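Side-chain contacts in AtGH3.15 acyl acid amido synthetase (Arabidopsis thaliana, PDB 6E1Q), which joins the auxin precursor indole-3-butyric acid to glutamine, and possibly cysteine, with conversion of ATP to AMP and diphosphate: residues 201-204 with 205-209; 244-247 with 248-252; 284-287 with 288-292; 339-343 with 344-348; 531-534 with 535-539. All blocks are in the same frame, centred on the assembly; numbering follows the deposited sequence.

Contact 1: residues 201-204 with 205-209; sequences QLLC and GLLER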
loop_
_atom_site.group_PDB
_atom_site.type_symbol
_atom_site.label_atom_id
_atom_site.label_comp_id
_atom_site.label_asym_id
_atom_site.label_seq_id
_atom_site.Cartn_x
_atom_site.Cartn_y
_atom_site.Cartn_z
ATOM N N GLN A 201 -19.239 -7.640 -4.593
ATOM C CA GLN A 201 -18.762 -6.953 -3.401
ATOM C C GLN A 201 -19.435 -5.591 -3.230
ATOM O O GLN A 201 -19.776 -5.195 -2.111
ATOM C CB GLN A 201 -17.238 -6.846 -3.505
ATOM C CG GLN A 201 -16.580 -5.599 -3.011
ATOM C CD GLN A 201 -15.097 -5.846 -2.745
ATOM O OE1 GLN A 201 -14.731 -6.511 -1.780
ATOM N NE2 GLN A 201 -14.243 -5.351 -3.639
ATOM N N LEU A 202 -19.645 -4.863 -4.328
ATOM C CA LEU A 202 -20.336 -3.579 -4.226
ATOM C C LEU A 202 -21.831 -3.779 -3.963
ATOM O O LEU A 202 -22.442 -3.037 -3.184
ATOM C CB LEU A 202 -20.104 -2.760 -5.505
ATOM C CG LEU A 202 -18.799 -1.937 -5.552
ATOM C CD1 LEU A 202 -18.539 -1.387 -6.963
ATOM C CD2 LEU A 202 -18.847 -0.776 -4.560
ATOM N N LEU A 203 -22.442 -4.778 -4.600
ATOM C CA LEU A 203 -23.846 -5.062 -4.314
ATOM C C LEU A 203 -24.045 -5.381 -2.831
ATOM O O LEU A 203 -24.934 -4.817 -2.182
ATOM C CB LEU A 203 -24.333 -6.203 -5.205
ATOM C CG LEU A 203 -25.760 -6.708 -4.983
ATOM C CD1 LEU A 203 -26.706 -5.574 -5.236
ATOM C CD2 LEU A 203 -26.021 -7.810 -5.980
ATOM N N CYS A 204 -23.174 -6.230 -2.259
ATOM C CA CYS A 204 -23.244 -6.493 -0.819
ATOM C C CYS A 204 -22.999 -5.233 0.011
ATOM O O CYS A 204 -23.700 -4.984 1.010
ATOM C CB CYS A 204 -22.254 -7.587 -0.435
ATOM S SG CYS A 204 -22.801 -9.203 -1.080
ATOM N N GLY A 205 -21.996 -4.439 -0.362
ATOM C CA GLY A 205 -21.718 -3.238 0.404
ATOM C C GLY A 205 -22.867 -2.249 0.361
ATOM O O GLY A 205 -23.168 -1.585 1.357
ATOM N N LEU A 206 -23.513 -2.121 -0.802
ATOM C CA LEU A 206 -24.650 -1.204 -0.908
ATOM C C LEU A 206 -25.852 -1.731 -0.135
ATOM O O LEU A 206 -26.561 -0.959 0.516
ATOM C CB LEU A 206 -25.033 -0.979 -2.374
ATOM C CG LEU A 206 -24.023 -0.233 -3.249
ATOM C CD1 LEU A 206 -24.436 -0.393 -4.705
ATOM C CD2 LEU A 206 -23.985 1.243 -2.853
ATOM N N LEU A 207 -26.117 -3.035 -0.221
ATOM C CA LEU A 207 -27.224 -3.605 0.545
ATOM C C LEU A 207 -27.036 -3.384 2.040
ATOM O O LEU A 207 -28.014 -3.160 2.761
ATOM C CB LEU A 207 -27.363 -5.096 0.247
ATOM C CG LEU A 207 -28.062 -5.513 -1.064
ATOM C CD1 LEU A 207 -27.671 -6.933 -1.421
ATOM C CD2 LEU A 207 -29.586 -5.425 -0.933
ATOM N N GLU A 208 -25.790 -3.408 2.517
ATOM C CA GLU A 208 -25.493 -3.272 3.935
ATOM C C GLU A 208 -25.126 -1.846 4.332
ATOM O O GLU A 208 -24.568 -1.645 5.416
ATOM C CB GLU A 208 -24.356 -4.223 4.321
ATOM C CG GLU A 208 -24.766 -5.670 4.291
ATOM C CD GLU A 208 -25.870 -5.961 5.300
ATOM O OE1 GLU A 208 -25.551 -5.995 6.510
ATOM O OE2 GLU A 208 -27.039 -6.144 4.885
ATOM N N ARG A 209 -25.453 -0.850 3.502
ATOM C CA ARG A 209 -24.907 0.492 3.722
ATOM C C ARG A 209 -25.281 1.057 5.094
ATOM O O ARG A 209 -24.545 1.882 5.659
ATOM C CB ARG A 209 -25.365 1.434 2.600
ATOM C CG ARG A 209 -26.869 1.702 2.579
ATOM C CD ARG A 209 -27.274 2.451 1.331
ATOM N NE ARG A 209 -26.844 3.858 1.309
ATOM C CZ ARG A 209 -27.656 4.895 1.513
ATOM N NH1 ARG A 209 -28.944 4.698 1.762
ATOM N NH2 ARG A 209 -27.188 6.130 1.453
#
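The C-terminal turns of helix 194-207, part of the N-terminal domain, bring Leu203 and Leu207 onto one helix face as an i/i+4 pair. The two side chains run alongside each other and point the same way, with Leu207 CD1 resting 4.0 Å from Leu203 CG. For Leu203 this follows from CG lying opposite the backbone N (chi1 176°), whereas Leu207 CG is opposite its carbonyl carbon. Leucine suits these buried positions: Leu203 packs on Leu237 and Ile241 of helix 220-243, and Leu206 on Ile274 of helix 268-278. Backbone bonds from i+4 to i repeat, from Leu206 N to Leu202 O at 2.8 Å and from Leu207 N to Leu203 O at 2.9 Å. Gly205 N likewise reaches Gln201 O at 2.9 Å, and Gly205 O accepts a hydrogen bond from Trp291 NE1. Helical backbone angles end at Glu208, whose carboxylate OE1 is hydrogen-bonded to Asn211 ND2. Its backbone still closes the last turn, with Glu208 N 3.0 Å from Cys204 O, and Glu208 CG lies 3.5 Å from that same oxygen.

Contact 2: residues 244-247 with 248-252; sequences GRLS and DWITD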
loop_
_atom_site.group_PDB
_atom_site.type_symbol
_atom_site.label_atom_id
_atom_site.label_comp_id
_atom_site.label_asym_id
_atom_site.label_seq_id
_atom_site.Cartn_x
_atom_site.Cartn_y
_atom_site.Cartn_z
ATOM N N GLY A 244 -34.586 -7.701 -5.844
ATOM C CA GLY A 244 -34.084 -8.809 -5.058
ATOM C C GLY A 244 -33.558 -9.949 -5.889
ATOM O O GLY A 244 -33.559 -11.094 -5.436
ATOM N N ARG A 245 -33.116 -9.665 -7.108
ATOM C CA ARG A 245 -32.731 -10.685 -8.076
ATOM C C ARG A 245 -31.350 -10.360 -8.615
ATOM O O ARG A 245 -31.134 -9.266 -9.147
ATOM C CB ARG A 245 -33.739 -10.737 -9.226
ATOM C CG ARG A 245 -33.517 -11.869 -10.169
ATOM C CD ARG A 245 -34.256 -11.642 -11.480
ATOM N NE ARG A 245 -33.957 -12.738 -12.381
ATOM C CZ ARG A 245 -34.783 -13.745 -12.626
ATOM N NH1 ARG A 245 -35.986 -13.774 -12.067
ATOM N NH2 ARG A 245 -34.408 -14.711 -13.450
ATOM N N LEU A 246 -30.421 -11.302 -8.482
ATOM C CA LEU A 246 -29.056 -11.095 -8.962
ATOM C C LEU A 246 -29.019 -11.180 -10.486
ATOM O O LEU A 246 -29.607 -12.092 -11.071
ATOM C CB LEU A 246 -28.141 -12.152 -8.355
ATOM C CG LEU A 246 -26.647 -12.057 -8.666
ATOM C CD1 LEU A 246 -26.120 -10.774 -8.065
ATOM C CD2 LEU A 246 -25.912 -13.271 -8.100
ATOM N N SER A 247 -28.338 -10.230 -11.139
ATOM C CA SER A 247 -28.239 -10.270 -12.600
ATOM C C SER A 247 -27.685 -11.617 -13.056
ATOM O O SER A 247 -26.763 -12.168 -12.446
ATOM C CB SER A 247 -27.351 -9.132 -13.127
ATOM O OG SER A 247 -27.905 -7.847 -12.873
ATOM N N ASP A 248 -28.256 -12.157 -14.135
ATOM C CA ASP A 248 -27.959 -13.546 -14.469
ATOM C C ASP A 248 -26.606 -13.741 -15.155
ATOM O O ASP A 248 -26.205 -14.891 -15.349
ATOM C CB ASP A 248 -29.086 -14.154 -15.320
ATOM C CG ASP A 248 -29.263 -13.467 -16.669
ATOM O OD1 ASP A 248 -28.656 -12.403 -16.898
ATOM O OD2 ASP A 248 -30.024 -14.012 -17.506
ATOM N N TRP A 249 -25.883 -12.672 -15.502
ATOM C CA TRP A 249 -24.526 -12.837 -16.019
ATOM C C TRP A 249 -23.503 -13.116 -14.925
ATOM O O TRP A 249 -22.329 -13.345 -15.236
ATOM C CB TRP A 249 -24.082 -11.605 -16.818
ATOM C CG TRP A 249 -23.932 -10.332 -15.987
ATOM C CD1 TRP A 249 -24.892 -9.379 -15.759
ATOM C CD2 TRP A 249 -22.754 -9.880 -15.299
ATOM N NE1 TRP A 249 -24.384 -8.372 -14.971
ATOM C CE2 TRP A 249 -23.073 -8.652 -14.680
ATOM C CE3 TRP A 249 -21.460 -10.397 -15.143
ATOM C CZ2 TRP A 249 -22.153 -7.942 -13.913
ATOM C CZ3 TRP A 249 -20.553 -9.689 -14.390
ATOM C CH2 TRP A 249 -20.900 -8.473 -13.785
ATOM N N ILE A 250 -23.894 -13.085 -13.659
ATOM C CA ILE A 250 -23.006 -13.513 -12.586
ATOM C C ILE A 250 -23.156 -15.023 -12.473
ATOM O O ILE A 250 -24.193 -15.527 -12.029
ATOM C CB ILE A 250 -23.322 -12.792 -11.275
ATOM C CG1 ILE A 250 -22.927 -11.327 -11.439
ATOM C CG2 ILE A 250 -22.527 -13.374 -10.086
ATOM C CD1 ILE A 250 -23.877 -10.429 -10.792
ATOM N N THR A 251 -22.139 -15.745 -12.942
ATOM C CA THR A 251 -22.121 -17.201 -12.943
ATOM C C THR A 251 -21.213 -17.778 -11.870
ATOM O O THR A 251 -21.264 -18.985 -11.619
ATOM C CB THR A 251 -21.664 -17.721 -14.310
ATOM O OG1 THR A 251 -20.448 -17.055 -14.683
ATOM C CG2 THR A 251 -22.721 -17.440 -15.365
ATOM N N ASP A 252 -20.385 -16.947 -11.244
ATOM C CA ASP A 252 -19.459 -17.427 -10.230
ATOM C C ASP A 252 -20.204 -18.041 -9.055
ATOM O O ASP A 252 -21.050 -17.390 -8.432
ATOM C CB ASP A 252 -18.582 -16.286 -9.736
ATOM C CG ASP A 252 -17.721 -16.706 -8.580
ATOM O OD1 ASP A 252 -16.633 -17.272 -8.822
ATOM O OD2 ASP A 252 -18.165 -16.520 -7.432
HETATM O O HOH W 1 -26.889 -14.978 -11.164
#
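The indole of Trp249 is met by Ser247 and by its own neighbour Ile250. Ile250 CG1 stands 3.9 Å above one face of the Trp249 ring, displaced toward its rim. Ser247 CB approaches obliquely on the pyrrole side, 3.6 Å from Trp249 NE1, and Tyr199 of helix 194-207 packs edge-to-face with the indole. The ring is brought back toward Ser247 because Trp249 CG occupies the position between backbone N and carbonyl carbon (chi1 66°). Its NE1 proton goes to Glu236 OE1, which also hydrogen-bonds Ser247 OG; a small hydroxyl therefore fits beside the indole and shares its acceptor.

The backbone makes a type I beta turn from Ser247 to Ile250. Its closing bond runs from Ile250 N to Ser247 O at 3.2 Å, with the donor 42° above the carbonyl plane. A water bridges the turn, donating to Ser247 O at 3.1 Å and to Ile250 O at 2.9 Å.

Leu246, just before the turn, crosses Ile250 at about a right angle. Leu246 CD1 meets Ile250 CD1 at 3.5 Å, and Leu246 CD2 meets Ile250 CG2 at 3.9 Å. An alanine in place of Leu246 would lose both branches and is likely to leave a gap beside Ile250 and against Cys255 and Thr256 of helix 253-258. The chemistry is thus divided: branched aliphatic groups pack against neighbouring helices, while the carboxylate of Glu236 is shared by Ser247 OG and Trp249 NE1, Ser247 OG also bonding Asn240.

Contact 3: residues 284-287 with 288-292; sequences EAIL and KRLWP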
loop_
_atom_site.group_PDB
_atom_site.type_symbol
_atom_site.label_atom_id
_atom_site.label_comp_id
_atom_site.label_asym_id
_atom_site.label_seq_id
_atom_site.Cartn_x
_atom_site.Cartn_y
_atom_site.Cartn_z
ATOM N N GLU A 284 -18.921 14.407 -6.046
ATOM C CA GLU A 284 -18.278 14.874 -4.829
ATOM C C GLU A 284 -18.976 14.258 -3.625
ATOM O O GLU A 284 -20.209 14.179 -3.582
ATOM C CB GLU A 284 -18.317 16.406 -4.738
ATOM C CG GLU A 284 -17.691 16.924 -3.438
ATOM C CD GLU A 284 -17.679 18.435 -3.323
ATOM O OE1 GLU A 284 -17.179 18.945 -2.302
ATOM O OE2 GLU A 284 -18.155 19.116 -4.250
ATOM N N ALA A 285 -18.185 13.784 -2.665
ATOM C CA ALA A 285 -18.687 13.191 -1.427
ATOM C C ALA A 285 -19.474 11.894 -1.646
ATOM O O ALA A 285 -20.156 11.432 -0.721
ATOM C CB ALA A 285 -19.559 14.195 -0.652
ATOM N N ILE A 286 -19.396 11.283 -2.836
ATOM C CA ILE A 286 -20.163 10.063 -3.114
ATOM C C ILE A 286 -19.908 8.976 -2.066
ATOM O O ILE A 286 -20.817 8.206 -1.730
ATOM C CB ILE A 286 -19.842 9.550 -4.535
ATOM C CG1 ILE A 286 -20.792 8.406 -4.928
ATOM C CG2 ILE A 286 -18.397 9.091 -4.621
ATOM C CD1 ILE A 286 -22.278 8.820 -4.951
ATOM N N LEU A 287 -18.682 8.886 -1.527
ATOM C CA LEU A 287 -18.408 7.804 -0.578
ATOM C C LEU A 287 -19.199 7.988 0.706
ATOM O O LEU A 287 -19.777 7.026 1.227
ATOM C CB LEU A 287 -16.920 7.704 -0.268
ATOM C CG LEU A 287 -16.074 7.169 -1.423
ATOM C CD1 LEU A 287 -14.599 7.056 -0.978
ATOM C CD2 LEU A 287 -16.631 5.820 -1.914
ATOM N N LYS A 288 -19.252 9.219 1.222
ATOM C CA LYS A 288 -20.077 9.472 2.394
ATOM C C LYS A 288 -21.553 9.351 2.063
ATOM O O LYS A 288 -22.344 8.896 2.895
ATOM C CB LYS A 288 -19.799 10.856 2.979
ATOM C CG LYS A 288 -20.152 10.933 4.462
ATOM C CD LYS A 288 -20.815 12.239 4.821
ATOM C CE LYS A 288 -20.541 12.590 6.283
ATOM N NZ LYS A 288 -20.694 11.414 7.199
ATOM N N ARG A 289 -21.957 9.790 0.873
ATOM C CA ARG A 289 -23.378 9.733 0.551
ATOM C C ARG A 289 -23.851 8.293 0.399
ATOM O O ARG A 289 -24.974 7.965 0.787
ATOM C CB ARG A 289 -23.667 10.559 -0.704
ATOM C CG ARG A 289 -23.370 12.023 -0.457
ATOM C CD ARG A 289 -23.867 12.926 -1.544
ATOM N NE ARG A 289 -22.985 12.944 -2.704
ATOM C CZ ARG A 289 -23.293 12.395 -3.877
ATOM N NH1 ARG A 289 -24.457 11.766 -4.033
ATOM N NH2 ARG A 289 -22.439 12.477 -4.893
ATOM N N LEU A 290 -22.997 7.413 -0.134
ATOM C CA LEU A 290 -23.369 6.010 -0.260
ATOM C C LEU A 290 -23.276 5.275 1.077
ATOM O O LEU A 290 -24.098 4.394 1.363
ATOM C CB LEU A 290 -22.483 5.334 -1.301
ATOM C CG LEU A 290 -22.758 5.767 -2.745
ATOM C CD1 LEU A 290 -21.917 4.961 -3.705
ATOM C CD2 LEU A 290 -24.236 5.594 -3.090
ATOM N N TRP A 291 -22.297 5.629 1.915
ATOM C CA TRP A 291 -22.124 5.014 3.226
ATOM C C TRP A 291 -22.163 6.118 4.283
ATOM O O TRP A 291 -21.129 6.493 4.856
ATOM C CB TRP A 291 -20.852 4.163 3.241
ATOM C CG TRP A 291 -21.029 2.966 2.341
ATOM C CD1 TRP A 291 -21.767 1.837 2.623
ATOM C CD2 TRP A 291 -20.535 2.793 1.004
ATOM N NE1 TRP A 291 -21.746 0.981 1.555
ATOM C CE2 TRP A 291 -21.001 1.539 0.547
ATOM C CE3 TRP A 291 -19.745 3.572 0.147
ATOM C CZ2 TRP A 291 -20.691 1.040 -0.728
ATOM C CZ3 TRP A 291 -19.440 3.078 -1.118
ATOM C CH2 TRP A 291 -19.916 1.826 -1.549
ATOM N N PRO A 292 -23.356 6.654 4.572
ATOM C CA PRO A 292 -23.463 7.837 5.447
ATOM C C PRO A 292 -23.179 7.560 6.914
ATOM O O PRO A 292 -22.987 8.517 7.680
ATOM C CB PRO A 292 -24.912 8.293 5.238
ATOM C CG PRO A 292 -25.638 7.027 4.898
ATOM C CD PRO A 292 -24.669 6.244 4.037
#
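Two torsions fold Arg289 back on Glu284 and Ala285 at the start of the short helix 286-290: CG stands opposite the carbonyl carbon (chi1 -64°), and the chain then bends at chi3 (-80°). The guanidinium thereby presents its side edge, NE and NH2 together, to a single carbonyl oxygen. Arg289 NE lies 3.2 Å from Glu284 O and in the carbonyl plane, whereas Arg289 NH2, 3.1 Å from Glu284 O, comes in above that plane. Glu284 precedes the N-cap residue Ala285, so a long side chain with several donors suits the return to it.

Ile286 projects CG1 opposite its backbone N (chi1 -171°), which carries Ile286 CD1 over one face of the same guanidinium, 3.7 Å from Arg289 NH2. Ile286 CD1 also touches Leu290 CG at 3.8 Å, as Leu290 faces helix 268-278. From that helix Glu277 makes a salt bridge with Arg289 NH1. A methionine in place of Arg289 would probably leave Glu284 O without its two donors and Glu277 without its charge partner.

Backbone bonds give the helix its regularity, Leu290 N meeting Ile286 O at 2.8 Å. At its C-terminal end, buried Leu287 and Trp291 pack toward Leu215 of strand 212-217. Here Leu287 CD2 touches Trp291 CZ3 at 4.0 Å, and Leu287 O lies at the edge of the indole, 3.6 Å from Trp291 CE3.

Contact 4: residues 339-343 with 344-348; sequences PLCKP and SDVSY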
loop_
_atom_site.group_PDB
_atom_site.type_symbol
_atom_site.label_atom_id
_atom_site.label_comp_id
_atom_site.label_asym_id
_atom_site.label_seq_id
_atom_site.Cartn_x
_atom_site.Cartn_y
_atom_site.Cartn_z
ATOM N N PRO A 339 -4.573 8.448 14.791
ATOM C CA PRO A 339 -5.136 8.042 13.489
ATOM C C PRO A 339 -5.898 9.142 12.764
ATOM O O PRO A 339 -5.987 9.097 11.534
ATOM C CB PRO A 339 -6.054 6.863 13.849
ATOM C CG PRO A 339 -6.283 6.971 15.358
ATOM C CD PRO A 339 -5.055 7.620 15.914
ATOM N N LEU A 340 -6.436 10.132 13.473
ATOM C CA LEU A 340 -7.163 11.236 12.853
ATOM C C LEU A 340 -6.275 12.428 12.501
ATOM O O LEU A 340 -6.802 13.491 12.164
ATOM C CB LEU A 340 -8.308 11.692 13.763
ATOM C CG LEU A 340 -9.426 10.646 13.915
ATOM C CD1 LEU A 340 -10.597 11.193 14.751
ATOM C CD2 LEU A 340 -9.901 10.118 12.557
ATOM N N CYS A 341 -4.950 12.273 12.554
ATOM C CA CYS A 341 -4.039 13.310 12.088
ATOM C C CYS A 341 -4.296 13.643 10.616
ATOM O O CYS A 341 -4.959 12.901 9.887
ATOM C CB CYS A 341 -2.586 12.856 12.234
ATOM S SG CYS A 341 -2.166 11.419 11.182
ATOM N N LYS A 342 -3.739 14.775 10.190
ATOM C CA LYS A 342 -3.689 15.117 8.777
ATOM C C LYS A 342 -2.967 14.014 8.010
ATOM O O LYS A 342 -1.929 13.524 8.472
ATOM C CB LYS A 342 -2.943 16.438 8.568
ATOM C CG LYS A 342 -3.805 17.666 8.408
ATOM C CD LYS A 342 -2.991 18.813 7.807
ATOM C CE LYS A 342 -3.314 18.998 6.330
ATOM N NZ LYS A 342 -4.764 19.277 6.120
ATOM N N PRO A 343 -3.466 13.623 6.834
ATOM C CA PRO A 343 -2.790 12.566 6.060
ATOM C C PRO A 343 -1.335 12.861 5.795
ATOM O O PRO A 343 -0.517 11.932 5.739
ATOM C CB PRO A 343 -3.607 12.511 4.762
ATOM C CG PRO A 343 -4.976 12.933 5.186
ATOM C CD PRO A 343 -4.761 13.996 6.237
ATOM N N SER A 344 -0.975 14.137 5.657
ATOM C CA SER A 344 0.420 14.494 5.462
ATOM C C SER A 344 1.252 14.361 6.733
ATOM O O SER A 344 2.478 14.455 6.650
ATOM C CB SER A 344 0.527 15.930 4.940
ATOM O OG SER A 344 0.348 16.856 5.997
ATOM N N ASP A 345 0.633 14.168 7.902
ATOM C CA ASP A 345 1.369 14.100 9.163
ATOM C C ASP A 345 1.399 12.693 9.760
ATOM O O ASP A 345 1.662 12.538 10.960
ATOM C CB ASP A 345 0.779 15.072 10.182
ATOM C CG ASP A 345 0.707 16.490 9.663
ATOM O OD1 ASP A 345 1.546 16.866 8.813
ATOM O OD2 ASP A 345 -0.192 17.225 10.117
ATOM N N VAL A 346 1.130 11.667 8.951
ATOM C CA VAL A 346 1.100 10.300 9.458
ATOM C C VAL A 346 2.493 9.888 9.931
ATOM O O VAL A 346 3.479 9.999 9.192
ATOM C CB VAL A 346 0.574 9.346 8.376
ATOM C CG1 VAL A 346 0.870 7.909 8.764
ATOM C CG2 VAL A 346 -0.926 9.567 8.159
ATOM N N SER A 347 2.585 9.407 11.172
ATOM C CA SER A 347 3.802 8.798 11.693
ATOM C C SER A 347 3.463 7.480 12.378
ATOM O O SER A 347 2.445 7.380 13.068
ATOM C CB SER A 347 4.520 9.713 12.695
ATOM O OG SER A 347 5.507 10.489 12.057
ATOM N N TYR A 348 4.343 6.489 12.232
ATOM C CA TYR A 348 4.109 5.145 12.757
ATOM C C TYR A 348 5.072 4.842 13.894
ATOM O O TYR A 348 6.293 4.965 13.738
ATOM C CB TYR A 348 4.260 4.106 11.652
ATOM C CG TYR A 348 3.339 4.315 10.476
ATOM C CD1 TYR A 348 1.981 3.998 10.565
ATOM C CD2 TYR A 348 3.828 4.780 9.257
ATOM C CE1 TYR A 348 1.121 4.158 9.469
ATOM C CE2 TYR A 348 2.985 4.954 8.151
ATOM C CZ TYR A 348 1.633 4.640 8.262
ATOM O OH TYR A 348 0.799 4.804 7.172
HETATM O O HOH W 2 -2.312 16.606 12.001
#
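Cys341 reaches over the turn that follows it and sets its sulfur on Val346: Cys341 SG is 3.8 Å from Val346 CG2. The contact depends on SG lying between the backbone N and carbonyl carbon (chi1 64°), and a compact, polarisable thiol suits a place between a loop and a buried valine.

Lys342 supplies the turn's acceptor. Lys342 O takes a hydrogen bond of 2.7 Å from Asp345 N, which approaches from well above the carbonyl plane. The aliphatic part of Lys342 lies obliquely across the aspartate, with Lys342 CB 3.3 Å from Asp345 OD2. The ammonium is directed elsewhere, Lys342 NZ staying 6.4 Å from Asp345 OD2, so the two charges make no salt bridge. A water joins the Lys342 backbone to the carboxylate, accepting from Lys342 N and donating to Asp345 OD2, each at 2.9 Å. The other oxygen, Asp345 OD1, receives the hydroxyl of Ser344 at 3.1 Å from Ser344 OG, met from above the carboxylate plane.

Pro343 opens the bend. Its ring restrains phi, and it lacks an N-H that would need a partner. Pro343 O lies 3.4 Å from Val346 CG2, while the ring packs on Ile301 and on Ile309 and Glu313 of helix 309-316.

This is a single 3-10 turn in the connection from strand 332-335 to strand 348-350. It sets Val346 close to Thr302 of the ATP site and delivers the chain to Tyr348, itself an ATP-binding residue.

Contact 5: residues 531-534 with 535-539; sequences KVVK and PGAFD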
loop_
_atom_site.group_PDB
_atom_site.type_symbol
_atom_site.label_atom_id
_atom_site.label_comp_id
_atom_site.label_asym_id
_atom_site.label_seq_id
_atom_site.Cartn_x
_atom_site.Cartn_y
_atom_site.Cartn_z
ATOM N N LYS A 531 3.763 15.197 -21.209
ATOM C CA LYS A 531 2.761 14.825 -22.197
ATOM C C LYS A 531 1.447 14.588 -21.466
ATOM O O LYS A 531 1.388 13.791 -20.522
ATOM C CB LYS A 531 3.193 13.588 -22.987
ATOM C CG LYS A 531 4.499 13.782 -23.788
ATOM C CD LYS A 531 5.065 12.461 -24.329
ATOM C CE LYS A 531 5.451 12.571 -25.788
ATOM N NZ LYS A 531 6.758 11.946 -26.118
ATOM N N VAL A 532 0.415 15.321 -21.861
ATOM C CA VAL A 532 -0.911 15.132 -21.290
ATOM C C VAL A 532 -1.606 13.997 -22.029
ATOM O O VAL A 532 -1.686 13.999 -23.262
ATOM C CB VAL A 532 -1.718 16.434 -21.369
ATOM C CG1 VAL A 532 -3.141 16.212 -20.902
ATOM C CG2 VAL A 532 -1.037 17.497 -20.518
ATOM N N VAL A 533 -2.094 13.013 -21.285
ATOM C CA VAL A 533 -2.754 11.860 -21.891
ATOM C C VAL A 533 -4.251 11.962 -21.654
ATOM O O VAL A 533 -4.707 12.543 -20.664
ATOM C CB VAL A 533 -2.189 10.529 -21.363
ATOM C CG1 VAL A 533 -0.774 10.345 -21.872
ATOM C CG2 VAL A 533 -2.208 10.514 -19.831
ATOM N N LYS A 534 -5.017 11.411 -22.594
ATOM C CA LYS A 534 -6.471 11.411 -22.496
ATOM C C LYS A 534 -6.929 10.704 -21.219
ATOM O O LYS A 534 -6.255 9.793 -20.723
ATOM C CB LYS A 534 -7.077 10.722 -23.724
ATOM C CG LYS A 534 -8.406 11.309 -24.198
ATOM C CD LYS A 534 -9.117 10.427 -25.233
ATOM C CE LYS A 534 -9.739 11.282 -26.349
ATOM N NZ LYS A 534 -10.507 10.476 -27.333
ATOM N N PRO A 535 -8.066 11.115 -20.654
ATOM C CA PRO A 535 -8.635 10.389 -19.512
ATOM C C PRO A 535 -8.816 8.906 -19.827
ATOM O O PRO A 535 -9.116 8.519 -20.961
ATOM C CB PRO A 535 -9.988 11.077 -19.294
ATOM C CG PRO A 535 -9.791 12.462 -19.813
ATOM C CD PRO A 535 -8.804 12.360 -20.948
ATOM N N GLY A 536 -8.631 8.071 -18.804
ATOM C CA GLY A 536 -8.644 6.633 -18.981
ATOM C C GLY A 536 -7.322 6.026 -19.400
ATOM O O GLY A 536 -7.216 4.792 -19.457
ATOM N N ALA A 537 -6.310 6.850 -19.691
ATOM C CA ALA A 537 -5.006 6.321 -20.078
ATOM C C ALA A 537 -4.437 5.397 -19.010
ATOM O O ALA A 537 -3.813 4.381 -19.327
ATOM C CB ALA A 537 -4.027 7.461 -20.335
ATOM N N PHE A 538 -4.611 5.747 -17.737
ATOM C CA PHE A 538 -3.951 4.989 -16.690
ATOM C C PHE A 538 -4.745 3.755 -16.280
ATOM O O PHE A 538 -4.162 2.833 -15.704
ATOM C CB PHE A 538 -3.659 5.906 -15.504
ATOM C CG PHE A 538 -2.429 6.728 -15.709
ATOM C CD1 PHE A 538 -1.181 6.206 -15.393
ATOM C CD2 PHE A 538 -2.506 7.990 -16.280
ATOM C CE1 PHE A 538 -0.018 6.943 -15.614
ATOM C CE2 PHE A 538 -1.344 8.746 -16.511
ATOM C CZ PHE A 538 -0.099 8.216 -16.173
ATOM N N ASP A 539 -6.045 3.705 -16.594
ATOM C CA ASP A 539 -6.776 2.438 -16.534
ATOM C C ASP A 539 -6.375 1.501 -17.664
ATOM O O ASP A 539 -6.267 0.290 -17.453
ATOM C CB ASP A 539 -8.277 2.676 -16.574
ATOM C CG ASP A 539 -8.778 3.284 -15.315
ATOM O OD1 ASP A 539 -7.981 3.357 -14.353
ATOM O OD2 ASP A 539 -9.961 3.665 -15.277
#
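Apolar contacts tie Val533, the last residue of strand 529-533, to the first turn of helix 537-547. With Val533 CG1 opposite the carbonyl carbon (chi1 -69°), Val533 CG2 falls between the backbone N and that carbon and touches Ala537 CB at 3.6 Å. Val533 CG2 also approaches the Phe538 ring obliquely, 3.9 Å from Phe538 CE2, and the two side chains cross at about a right angle. The small alanine lets strand and helix come close, while Phe538 spreads toward Asp464 and Thr466 of strand 461-470.

Hydrogen bonding across the bend consists of one backbone bond, from Ala537 N to Lys534 O at 3.1 Å, closing a type II beta turn. Residue choice follows from the backbone: Pro535 fits the first corner, whose phi of -54° a proline ring holds, and Gly536 takes the second with a phi of 85°, at which a side chain would be pressed against the preceding carbonyl oxygen. Gly536 is also the helix N-cap.

Steric contact is close between Lys534 and the proline, with Lys534 CG 3.4 Å from Pro535 CD.

Charge enters from strand 477-485, where the carboxylate of Glu483 accepts from Gly536 N and Phe538 N. Glycine lacks a capping side chain, so this glutamate supplies acceptors for the N-H groups of Gly536 and Phe538, while that of Ala537 is taken by the turn; the helix N-terminus would be expected to stabilise its negative charge.

The five contacts follow one another along the chain without overlapping. Contacts 1, 2 and 3 belong to the N-terminal domain, with contact 1 in the middle: its centre is about 14 Å from that of contact 2 and about 13 Å from that of contact 3. It touches both, by leucine packing on one side and side-chain-to-backbone bonds on the other, although contacts 2 and 3 are about 15 Å apart at their nearest atoms. Contact 4 lies nearest the centre of the chain and includes a residue of the ATP site. Contact 5 joins strand 529-533 to helix 537-547 in the C-terminal domain. Three contacts thus form one connected part of the N-terminal domain, while contacts 4 and 5 stand apart.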